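PDB 2OKX: rhamnosidase B, which probably hydrolyses terminal alpha-L-rhamnose residues from glycosides with inversion of configuration, as a member of glycoside hydrolase family 78. Local coordinates for residues 6-15 against 176-187; 761-771 against 787-798. One frame throughout, in Å; residues are numbered along the deposited sequence.

Interaction 1 of 2, residues 6-15 against 176-187; sequences WNASWIWGGQ and ARSIGPAGTAPW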
loop_
_atom_site.group_PDB
_atom_site.type_symbol
_atom_site.label_atom_id
_atom_site.label_comp_id
_atom_site.label_asym_id
_atom_site.label_seq_id
_atom_site.Cartn_x
_atom_site.Cartn_y
_atom_site.Cartn_z
ATOM N N TRP A 6 12.625 -2.211 -30.875
ATOM C CA TRP A 6 11.596 -3.218 -30.941
ATOM C C TRP A 6 11.162 -3.598 -32.360
ATOM O O TRP A 6 11.143 -2.765 -33.272
ATOM C CB TRP A 6 10.372 -2.741 -30.153
ATOM C CG TRP A 6 10.625 -2.584 -28.685
ATOM C CD1 TRP A 6 11.288 -1.566 -28.060
ATOM C CD2 TRP A 6 10.202 -3.479 -27.657
ATOM N NE1 TRP A 6 11.294 -1.769 -26.700
ATOM C CE2 TRP A 6 10.633 -2.938 -26.427
ATOM C CE3 TRP A 6 9.498 -4.686 -27.658
ATOM C CZ2 TRP A 6 10.381 -3.568 -25.197
ATOM C CZ3 TRP A 6 9.245 -5.316 -26.433
ATOM C CH2 TRP A 6 9.688 -4.749 -25.221
ATOM N N ASN A 7 10.803 -4.866 -32.519
ATOM C CA ASN A 7 10.335 -5.408 -33.787
ATOM C C ASN A 7 8.981 -6.034 -33.509
ATOM O O ASN A 7 8.583 -7.006 -34.148
ATOM C CB ASN A 7 11.297 -6.477 -34.307
ATOM C CG ASN A 7 12.682 -5.931 -34.565
ATOM O OD1 ASN A 7 12.863 -5.033 -35.388
ATOM N ND2 ASN A 7 13.674 -6.466 -33.856
ATOM N N ALA A 8 8.289 -5.474 -32.525
ATOM C CA ALA A 8 6.972 -5.953 -32.136
ATOM C C ALA A 8 6.051 -4.748 -32.035
ATOM O O ALA A 8 6.514 -3.608 -31.986
ATOM C CB ALA A 8 7.047 -6.675 -30.793
ATOM N N SER A 9 4.749 -5.002 -31.999
ATOM C CA SER A 9 3.781 -3.921 -31.915
ATOM C C SER A 9 2.873 -4.050 -30.702
ATOM O O SER A 9 2.568 -5.158 -30.260
ATOM C CB SER A 9 2.919 -3.900 -33.181
ATOM O OG SER A 9 3.724 -3.791 -34.341
ATOM N N TRP A 10 2.458 -2.909 -30.159
ATOM C CA TRP A 10 1.538 -2.903 -29.033
ATOM C C TRP A 10 0.228 -3.429 -29.602
ATOM O O TRP A 10 -0.213 -2.979 -30.664
ATOM C CB TRP A 10 1.296 -1.485 -28.517
ATOM C CG TRP A 10 2.317 -0.958 -27.568
ATOM C CD1 TRP A 10 3.382 -0.163 -27.863
ATOM C CD2 TRP A 10 2.334 -1.145 -26.148
ATOM N NE1 TRP A 10 4.062 0.167 -26.713
ATOM C CE2 TRP A 10 3.438 -0.425 -25.645
ATOM C CE3 TRP A 10 1.519 -1.849 -25.251
ATOM C CZ2 TRP A 10 3.750 -0.387 -24.281
ATOM C CZ3 TRP A 10 1.829 -1.811 -23.892
ATOM C CH2 TRP A 10 2.934 -1.084 -23.424
ATOM N N ILE A 11 -0.395 -4.376 -28.913
ATOM C CA ILE A 11 -1.656 -4.924 -29.386
ATOM C C ILE A 11 -2.703 -4.981 -28.285
ATOM O O ILE A 11 -2.381 -4.995 -27.094
ATOM C CB ILE A 11 -1.486 -6.351 -29.950
ATOM C CG1 ILE A 11 -0.996 -7.295 -28.848
ATOM C CG2 ILE A 11 -0.515 -6.336 -31.118
ATOM C CD1 ILE A 11 -0.928 -8.754 -29.273
ATOM N N TRP A 12 -3.961 -5.003 -28.697
ATOM C CA TRP A 12 -5.068 -5.092 -27.763
ATOM C C TRP A 12 -6.188 -5.827 -28.489
ATOM O O TRP A 12 -5.955 -6.422 -29.544
ATOM C CB TRP A 12 -5.527 -3.696 -27.326
ATOM C CG TRP A 12 -6.486 -3.730 -26.166
ATOM C CD1 TRP A 12 -7.763 -3.241 -26.138
ATOM C CD2 TRP A 12 -6.257 -4.328 -24.881
ATOM N NE1 TRP A 12 -8.346 -3.505 -24.918
ATOM C CE2 TRP A 12 -7.444 -4.169 -24.129
ATOM C CE3 TRP A 12 -5.166 -4.983 -24.294
ATOM C CZ2 TRP A 12 -7.570 -4.644 -22.817
ATOM C CZ3 TRP A 12 -5.292 -5.456 -22.986
ATOM C CH2 TRP A 12 -6.488 -5.282 -22.265
ATOM N N GLY A 13 -7.387 -5.800 -27.923
ATOM C CA GLY A 13 -8.519 -6.469 -28.535
ATOM C C GLY A 13 -9.801 -5.783 -28.114
ATOM O O GLY A 13 -9.802 -5.014 -27.156
ATOM N N GLY A 14 -10.895 -6.054 -28.819
ATOM C CA GLY A 14 -12.158 -5.422 -28.479
ATOM C C GLY A 14 -12.246 -4.026 -29.070
ATOM O O GLY A 14 -11.279 -3.535 -29.651
ATOM N N GLN A 15 -13.399 -3.380 -28.918
ATOM C CA GLN A 15 -13.595 -2.039 -29.462
ATOM C C GLN A 15 -13.107 -0.926 -28.540
ATOM O O GLN A 15 -12.416 -0.008 -28.982
ATOM C CB GLN A 15 -15.074 -1.809 -29.800
ATOM C CG GLN A 15 -16.041 -2.070 -28.656
ATOM C CD GLN A 15 -16.444 -3.532 -28.538
ATOM O OE1 GLN A 15 -15.605 -4.410 -28.322
ATOM N NE2 GLN A 15 -17.740 -3.797 -28.680
ATOM N N ALA A 176 -5.791 -10.143 -32.757
ATOM C CA ALA A 176 -5.469 -8.950 -31.987
ATOM C C ALA A 176 -5.362 -7.755 -32.925
ATOM O O ALA A 176 -5.093 -7.916 -34.111
ATOM C CB ALA A 176 -4.157 -9.148 -31.236
ATOM N N ARG A 177 -5.574 -6.559 -32.385
ATOM C CA ARG A 177 -5.501 -5.336 -33.176
ATOM C C ARG A 177 -4.236 -4.567 -32.814
ATOM O O ARG A 177 -3.988 -4.291 -31.642
ATOM C CB ARG A 177 -6.726 -4.462 -32.899
ATOM C CG ARG A 177 -8.052 -5.206 -32.969
ATOM C CD ARG A 177 -9.228 -4.294 -32.630
ATOM N NE ARG A 177 -10.496 -5.022 -32.612
ATOM C CZ ARG A 177 -11.687 -4.458 -32.426
ATOM N NH1 ARG A 177 -12.784 -5.204 -32.425
ATOM N NH2 ARG A 177 -11.784 -3.147 -32.246
ATOM N N SER A 178 -3.435 -4.226 -33.816
ATOM C CA SER A 178 -2.207 -3.480 -33.574
ATOM C C SER A 178 -2.533 -2.038 -33.202
ATOM O O SER A 178 -3.429 -1.430 -33.779
ATOM C CB SER A 178 -1.319 -3.497 -34.818
ATOM O OG SER A 178 -0.163 -2.702 -34.621
ATOM N N ILE A 179 -1.802 -1.502 -32.229
ATOM C CA ILE A 179 -2.003 -0.131 -31.778
ATOM C C ILE A 179 -0.897 0.751 -32.336
ATOM O O ILE A 179 -1.089 1.947 -32.545
ATOM C CB ILE A 179 -1.975 -0.041 -30.234
ATOM C CG1 ILE A 179 -3.116 -0.872 -29.645
ATOM C CG2 ILE A 179 -2.092 1.411 -29.792
ATOM C CD1 ILE A 179 -3.128 -0.902 -28.125
ATOM N N GLY A 180 0.261 0.149 -32.578
ATOM C CA GLY A 180 1.387 0.893 -33.109
ATOM C C GLY A 180 2.706 0.321 -32.625
ATOM O O GLY A 180 2.723 -0.558 -31.764
ATOM N N PRO A 181 3.836 0.799 -33.163
ATOM C CA PRO A 181 5.142 0.290 -32.743
ATOM C C PRO A 181 5.523 0.834 -31.370
ATOM O O PRO A 181 4.765 1.587 -30.761
ATOM C CB PRO A 181 6.066 0.802 -33.837
ATOM C CG PRO A 181 5.468 2.150 -34.138
ATOM C CD PRO A 181 3.983 1.842 -34.194
ATOM N N ALA A 182 6.697 0.443 -30.887
ATOM C CA ALA A 182 7.176 0.923 -29.600
ATOM C C ALA A 182 7.387 2.426 -29.733
ATOM O O ALA A 182 8.005 2.889 -30.692
ATOM C CB ALA A 182 8.487 0.239 -29.238
ATOM N N GLY A 183 6.866 3.186 -28.775
ATOM C CA GLY A 183 7.015 4.628 -28.826
ATOM C C GLY A 183 5.685 5.305 -29.081
ATOM O O GLY A 183 5.571 6.522 -28.971
ATOM N N THR A 184 4.678 4.511 -29.432
ATOM C CA THR A 184 3.342 5.029 -29.691
ATOM C C THR A 184 2.739 5.478 -28.361
ATOM O O THR A 184 2.947 4.831 -27.333
ATOM C CB THR A 184 2.439 3.941 -30.313
ATOM O OG1 THR A 184 3.029 3.471 -31.530
ATOM C CG2 THR A 184 1.054 4.493 -30.613
ATOM N N ALA A 185 2.004 6.587 -28.378
ATOM C CA ALA A 185 1.383 7.101 -27.162
ATOM C C ALA A 185 0.465 6.039 -26.574
ATOM O O ALA A 185 -0.095 5.225 -27.307
ATOM C CB ALA A 185 0.588 8.369 -27.468
ATOM N N PRO A 186 0.268 6.054 -25.245
ATOM C CA PRO A 186 0.841 7.004 -24.281
ATOM C C PRO A 186 2.206 6.630 -23.694
ATOM O O PRO A 186 2.774 7.387 -22.908
ATOM C CB PRO A 186 -0.237 7.075 -23.207
ATOM C CG PRO A 186 -0.717 5.659 -23.156
ATOM C CD PRO A 186 -0.830 5.286 -24.628
ATOM N N TRP A 187 2.733 5.475 -24.079
ATOM C CA TRP A 187 4.018 5.012 -23.557
ATOM C C TRP A 187 5.176 5.588 -24.368
ATOM O O TRP A 187 5.880 4.868 -25.073
ATOM C CB TRP A 187 4.039 3.488 -23.591
ATOM C CG TRP A 187 2.725 2.905 -23.170
ATOM C CD1 TRP A 187 2.242 2.789 -21.893
ATOM C CD2 TRP A 187 1.697 2.407 -24.035
ATOM N NE1 TRP A 187 0.976 2.248 -21.913
ATOM C CE2 TRP A 187 0.619 2.005 -23.214
ATOM C CE3 TRP A 187 1.581 2.263 -25.425
ATOM C CZ2 TRP A 187 -0.561 1.464 -23.739
ATOM C CZ3 TRP A 187 0.408 1.727 -25.947
ATOM C CH2 TRP A 187 -0.647 1.333 -25.105
HETATM O O HOH W 1 8.085 -1.490 -32.273
HETATM O O HOH W 2 5.171 3.060 -26.779
#
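W10 and W187 lie face to face, their six-membered rings 3.7 Å apart between centroids with the planes at 16°. On the opposite face of W187 sits CD of P186, whose preceding peptide bond is cis, so this indole lies between a proline and a tryptophan. The carbonyl oxygens of G180 and P181 meet W10 at its edge, close to the ring plane. At the edge of W187, in its plane, lies a water that accepts a weak bond from W10 NE1 and a bond from G183 N, and donates to T184 O and W187 O, pinning the turn before W187. With CG beside the backbone N (chi1 -83°), the W10 indole leaves the strand on the W187 side. Here strand 9-12, one of the two outermost strands of a seven-stranded antiparallel sheet, pairs with strand 177-181. W12 N donates to R177 O at 3.0 Å and R177 N returns a bond to W12 O at 2.9 Å; I179 N reaches W10 O at 2.7 Å. The extended R177 side chain lays one guanidinium face over the peptide carbonyl of G14. P181 O takes both T184 N and T184 OG1 from one face of its plane, the hydroxyl at 2.7 Å. Since W187 NE1 bonds D47, the polar edge of the stacked indole is satisfied from the facing sheet, and the carboxylate probably helps fix its rotation.

Interaction 2 of 2, residues 761-771 against 787-798; sequences VYSMQTQVVAY and YLSSPPPAFVQI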
loop_
_atom_site.group_PDB
_atom_site.type_symbol
_atom_site.label_atom_id
_atom_site.label_comp_id
_atom_site.label_asym_id
_atom_site.label_seq_id
_atom_site.Cartn_x
_atom_site.Cartn_y
_atom_site.Cartn_z
ATOM N N VAL A 761 -0.003 25.453 20.960
ATOM C CA VAL A 761 0.152 24.010 21.068
ATOM C C VAL A 761 1.632 23.630 21.011
ATOM O O VAL A 761 2.365 24.078 20.131
ATOM C CB VAL A 761 -0.610 23.286 19.926
ATOM C CG1 VAL A 761 -0.390 21.780 20.013
ATOM C CG2 VAL A 761 -2.097 23.607 20.013
ATOM N N TYR A 762 2.062 22.807 21.962
ATOM C CA TYR A 762 3.448 22.356 22.026
ATOM C C TYR A 762 3.510 20.837 21.928
ATOM O O TYR A 762 2.784 20.126 22.626
ATOM C CB TYR A 762 4.086 22.830 23.329
ATOM C CG TYR A 762 4.187 24.333 23.414
ATOM C CD1 TYR A 762 5.224 25.018 22.782
ATOM C CD2 TYR A 762 3.213 25.079 24.078
ATOM C CE1 TYR A 762 5.292 26.408 22.807
ATOM C CE2 TYR A 762 3.268 26.474 24.108
ATOM C CZ TYR A 762 4.309 27.130 23.470
ATOM O OH TYR A 762 4.364 28.505 23.489
ATOM N N SER A 763 4.386 20.342 21.060
ATOM C CA SER A 763 4.517 18.905 20.861
ATOM C C SER A 763 5.954 18.418 20.969
ATOM O O SER A 763 6.901 19.172 20.748
ATOM C CB SER A 763 3.969 18.526 19.485
ATOM O OG SER A 763 4.737 19.141 18.463
ATOM N N MET A 764 6.109 17.148 21.319
ATOM C CA MET A 764 7.432 16.547 21.420
ATOM C C MET A 764 8.040 16.515 20.026
ATOM O O MET A 764 9.244 16.710 19.856
ATOM C CB MET A 764 7.329 15.121 21.955
ATOM C CG MET A 764 7.210 15.034 23.460
ATOM S SD MET A 764 8.667 15.758 24.235
ATOM C CE MET A 764 9.947 14.646 23.649
ATOM N N GLN A 765 7.185 16.273 19.034
ATOM C CA GLN A 765 7.603 16.189 17.641
ATOM C C GLN A 765 8.431 17.383 17.175
ATOM O O GLN A 765 9.541 17.226 16.664
ATOM C CB GLN A 765 6.377 16.034 16.728
ATOM C CG GLN A 765 5.662 14.676 16.804
ATOM C CD GLN A 765 4.623 14.584 17.911
ATOM O OE1 GLN A 765 3.789 13.675 17.916
ATOM N NE2 GLN A 765 4.667 15.517 18.855
ATOM N N THR A 766 7.886 18.582 17.339
ATOM C CA THR A 766 8.586 19.784 16.910
ATOM C C THR A 766 9.931 19.950 17.604
ATOM O O THR A 766 10.906 20.365 16.981
ATOM C CB THR A 766 7.726 21.035 17.156
ATOM O OG1 THR A 766 6.516 20.928 16.393
ATOM C CG2 THR A 766 8.478 22.295 16.731
ATOM N N GLN A 767 9.980 19.619 18.890
ATOM C CA GLN A 767 11.215 19.739 19.658
ATOM C C GLN A 767 12.253 18.735 19.153
ATOM O O GLN A 767 13.424 19.076 18.971
ATOM C CB GLN A 767 10.947 19.491 21.145
ATOM C CG GLN A 767 9.737 20.222 21.715
ATOM C CD GLN A 767 9.646 21.670 21.263
ATOM O OE1 GLN A 767 10.626 22.415 21.318
ATOM N NE2 GLN A 767 8.458 22.078 20.823
ATOM N N VAL A 768 11.819 17.495 18.932
ATOM C CA VAL A 768 12.717 16.456 18.442
ATOM C C VAL A 768 13.313 16.867 17.099
ATOM O O VAL A 768 14.513 16.723 16.873
ATOM C CB VAL A 768 11.978 15.101 18.275
ATOM C CG1 VAL A 768 12.871 14.102 17.553
ATOM C CG2 VAL A 768 11.586 14.552 19.636
ATOM N N VAL A 769 12.472 17.381 16.208
ATOM C CA VAL A 769 12.940 17.801 14.893
ATOM C C VAL A 769 13.936 18.955 14.995
ATOM O O VAL A 769 14.916 19.000 14.253
ATOM C CB VAL A 769 11.759 18.224 13.983
ATOM C CG1 VAL A 769 12.283 18.729 12.650
ATOM C CG2 VAL A 769 10.826 17.039 13.760
ATOM N N ALA A 770 13.686 19.887 15.907
ATOM C CA ALA A 770 14.587 21.021 16.085
ATOM C C ALA A 770 15.958 20.507 16.527
ATOM O O ALA A 770 16.998 21.016 16.102
ATOM C CB ALA A 770 14.023 21.981 17.127
ATOM N N TYR A 771 15.945 19.485 17.373
ATOM C CA TYR A 771 17.172 18.885 17.880
ATOM C C TYR A 771 17.956 18.187 16.768
ATOM O O TYR A 771 19.164 18.388 16.629
ATOM C CB TYR A 771 16.833 17.874 18.975
ATOM C CG TYR A 771 18.036 17.311 19.696
ATOM C CD1 TYR A 771 18.729 18.074 20.639
ATOM C CD2 TYR A 771 18.480 16.016 19.443
ATOM C CE1 TYR A 771 19.836 17.555 21.312
ATOM C CE2 TYR A 771 19.582 15.490 20.108
ATOM C CZ TYR A 771 20.256 16.263 21.041
ATOM O OH TYR A 771 21.348 15.742 21.693
ATOM N N TYR A 787 13.777 17.459 27.494
ATOM C CA TYR A 787 12.483 16.980 27.025
ATOM C C TYR A 787 12.624 15.554 26.499
ATOM O O TYR A 787 11.751 14.715 26.716
ATOM C CB TYR A 787 11.952 17.898 25.916
ATOM C CG TYR A 787 11.615 19.306 26.374
ATOM C CD1 TYR A 787 11.476 20.343 25.452
ATOM C CD2 TYR A 787 11.430 19.600 27.727
ATOM C CE1 TYR A 787 11.164 21.640 25.864
ATOM C CE2 TYR A 787 11.116 20.893 28.150
ATOM C CZ TYR A 787 10.987 21.906 27.214
ATOM O OH TYR A 787 10.691 23.187 27.627
ATOM N N LEU A 788 13.730 15.286 25.810
ATOM C CA LEU A 788 13.985 13.959 25.261
ATOM C C LEU A 788 13.997 12.901 26.364
ATOM O O LEU A 788 13.358 11.854 26.234
ATOM C CB LEU A 788 15.323 13.937 24.509
ATOM C CG LEU A 788 15.464 14.855 23.290
ATOM C CD1 LEU A 788 16.816 14.621 22.635
ATOM C CD2 LEU A 788 14.342 14.587 22.291
ATOM N N SER A 789 14.714 13.180 27.449
ATOM C CA SER A 789 14.798 12.242 28.566
ATOM C C SER A 789 13.537 12.237 29.429
ATOM O O SER A 789 13.229 11.239 30.079
ATOM C CB SER A 789 16.018 12.559 29.435
ATOM O OG SER A 789 15.970 13.892 29.912
ATOM N N SER A 790 12.812 13.352 29.437
ATOM C CA SER A 790 11.585 13.462 30.220
ATOM C C SER A 790 10.548 14.294 29.471
ATOM O O SER A 790 10.403 15.492 29.714
ATOM C CB SER A 790 11.873 14.105 31.577
ATOM O OG SER A 790 12.768 13.312 32.337
ATOM N N PRO A 791 9.814 13.664 28.545
ATOM C CA PRO A 791 8.789 14.357 27.758
ATOM C C PRO A 791 7.669 14.966 28.606
ATOM O O PRO A 791 7.007 14.265 29.375
ATOM C CB PRO A 791 8.270 13.259 26.828
ATOM C CG PRO A 791 9.467 12.361 26.664
ATOM C CD PRO A 791 9.988 12.279 28.075
ATOM N N PRO A 792 7.452 16.285 28.485
ATOM C CA PRO A 792 6.394 16.950 29.255
ATOM C C PRO A 792 5.030 16.374 28.877
ATOM O O PRO A 792 4.596 16.487 27.732
ATOM C CB PRO A 792 6.535 18.411 28.839
ATOM C CG PRO A 792 8.002 18.535 28.544
ATOM C CD PRO A 792 8.275 17.272 27.766
ATOM N N PRO A 793 4.338 15.745 29.836
ATOM C CA PRO A 793 3.022 15.156 29.570
ATOM C C PRO A 793 1.990 16.133 29.007
ATOM O O PRO A 793 0.967 15.714 28.462
ATOM C CB PRO A 793 2.617 14.592 30.932
ATOM C CG PRO A 793 3.313 15.505 31.895
ATOM C CD PRO A 793 4.675 15.642 31.266
ATOM N N ALA A 794 2.263 17.429 29.135
ATOM C CA ALA A 794 1.353 18.453 28.629
ATOM C C ALA A 794 1.545 18.637 27.130
ATOM O O ALA A 794 0.651 19.121 26.432
ATOM C CB ALA A 794 1.593 19.772 29.349
ATOM N N PHE A 795 2.721 18.257 26.642
ATOM C CA PHE A 795 3.028 18.367 25.222
ATOM C C PHE A 795 2.305 17.279 24.445
ATOM O O PHE A 795 1.944 16.241 25.005
ATOM C CB PHE A 795 4.530 18.202 24.971
ATOM C CG PHE A 795 5.348 19.427 25.267
ATOM C CD1 PHE A 795 6.690 19.474 24.898
ATOM C CD2 PHE A 795 4.791 20.527 25.909
ATOM C CE1 PHE A 795 7.466 20.598 25.163
ATOM C CE2 PHE A 795 5.561 21.657 26.179
ATOM C CZ PHE A 795 6.901 21.691 25.805
ATOM N N VAL A 796 2.089 17.525 23.158
ATOM C CA VAL A 796 1.458 16.528 22.304
ATOM C C VAL A 796 2.506 15.417 22.251
ATOM O O VAL A 796 3.699 15.703 22.177
ATOM C CB VAL A 796 1.209 17.080 20.879
ATOM C CG1 VAL A 796 0.741 15.962 19.958
ATOM C CG2 VAL A 796 0.161 18.185 20.928
ATOM N N GLN A 797 2.070 14.163 22.302
ATOM C CA GLN A 797 3.001 13.038 22.284
ATOM C C GLN A 797 3.159 12.402 20.904
ATOM O O GLN A 797 2.346 12.634 20.006
ATOM C CB GLN A 797 2.545 11.976 23.286
ATOM C CG GLN A 797 2.408 12.482 24.719
ATOM C CD GLN A 797 3.721 12.994 25.289
ATOM O OE1 GLN A 797 4.734 12.301 25.260
ATOM N NE2 GLN A 797 3.704 14.214 25.817
ATOM N N ILE A 798 4.213 11.600 20.745
ATOM C CA ILE A 798 4.485 10.913 19.484
ATOM C C ILE A 798 3.346 9.939 19.207
ATOM O O ILE A 798 2.981 9.138 20.071
ATOM C CB ILE A 798 5.826 10.145 19.552
ATOM C CG1 ILE A 798 6.986 11.143 19.649
ATOM C CG2 ILE A 798 5.988 9.253 18.322
ATOM C CD1 ILE A 798 8.350 10.493 19.734
#
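M764, V796 and L788 share much of the surface where a helical hairpin of the six-hairpin glycosidase domain closes on itself: helix 764-772 runs out, helix 778-789 returns, and the proline-rich loop after it folds back over the first helix's start. M764, bent at chi2 and chi3 (-61° and -64°), curls its thioether against that loop. Its SD rests 3.6 Å from P791 CB and meets the F795 ring at the edge, near the ring plane, while CE reaches the carbonyl oxygen of Y787, 3.6 Å away. V796 uses both backbone and side chain: its N donates to Y762 O at 2.7 Å, on an in-plane lone pair, its O accepts from M764 N at 2.9 Å, and its CB presses on S763 CB, closer than usual van der Waals contact. There S763 is the N-cap, its OG accepting a weak capping bond from T766 N and bonding D750 as well. F795 stands between P792 CB on one ring face and Y762 CB, 3.4 Å above the plane, on the other. An alanine in place of F795 would remove this ring, and Y762 CB and P792 would probably lose their shared partner, with the M764 sulfur left less firmly flanked. At the far end L788 splits its branches: CD2 touches V768 CG2, and CD1 sits over one face of the Y771 ring, 3.9 Å from its centroid and 14° off the ring normal.

From the N terminus, the chain first lays down strand 9-12, and interaction 1 closes a long, strand-rich excursion of 160 residues without a helix when residues 176-187 return to pair with it. That joins the start of the chain to strand 174-181, one of the last strands of the N-terminal beta region. The chain then passes through further beta domains before entering the helical domain, where interaction 2 closes a short loop of 15 residues, mostly helix. The two loops lie in series, neither nested nor crossed. The centres of interactions 1 and 2 are about 56 Å apart, on opposite sides of the chain's centre: one principle of closure, applied at long and at short sequence range.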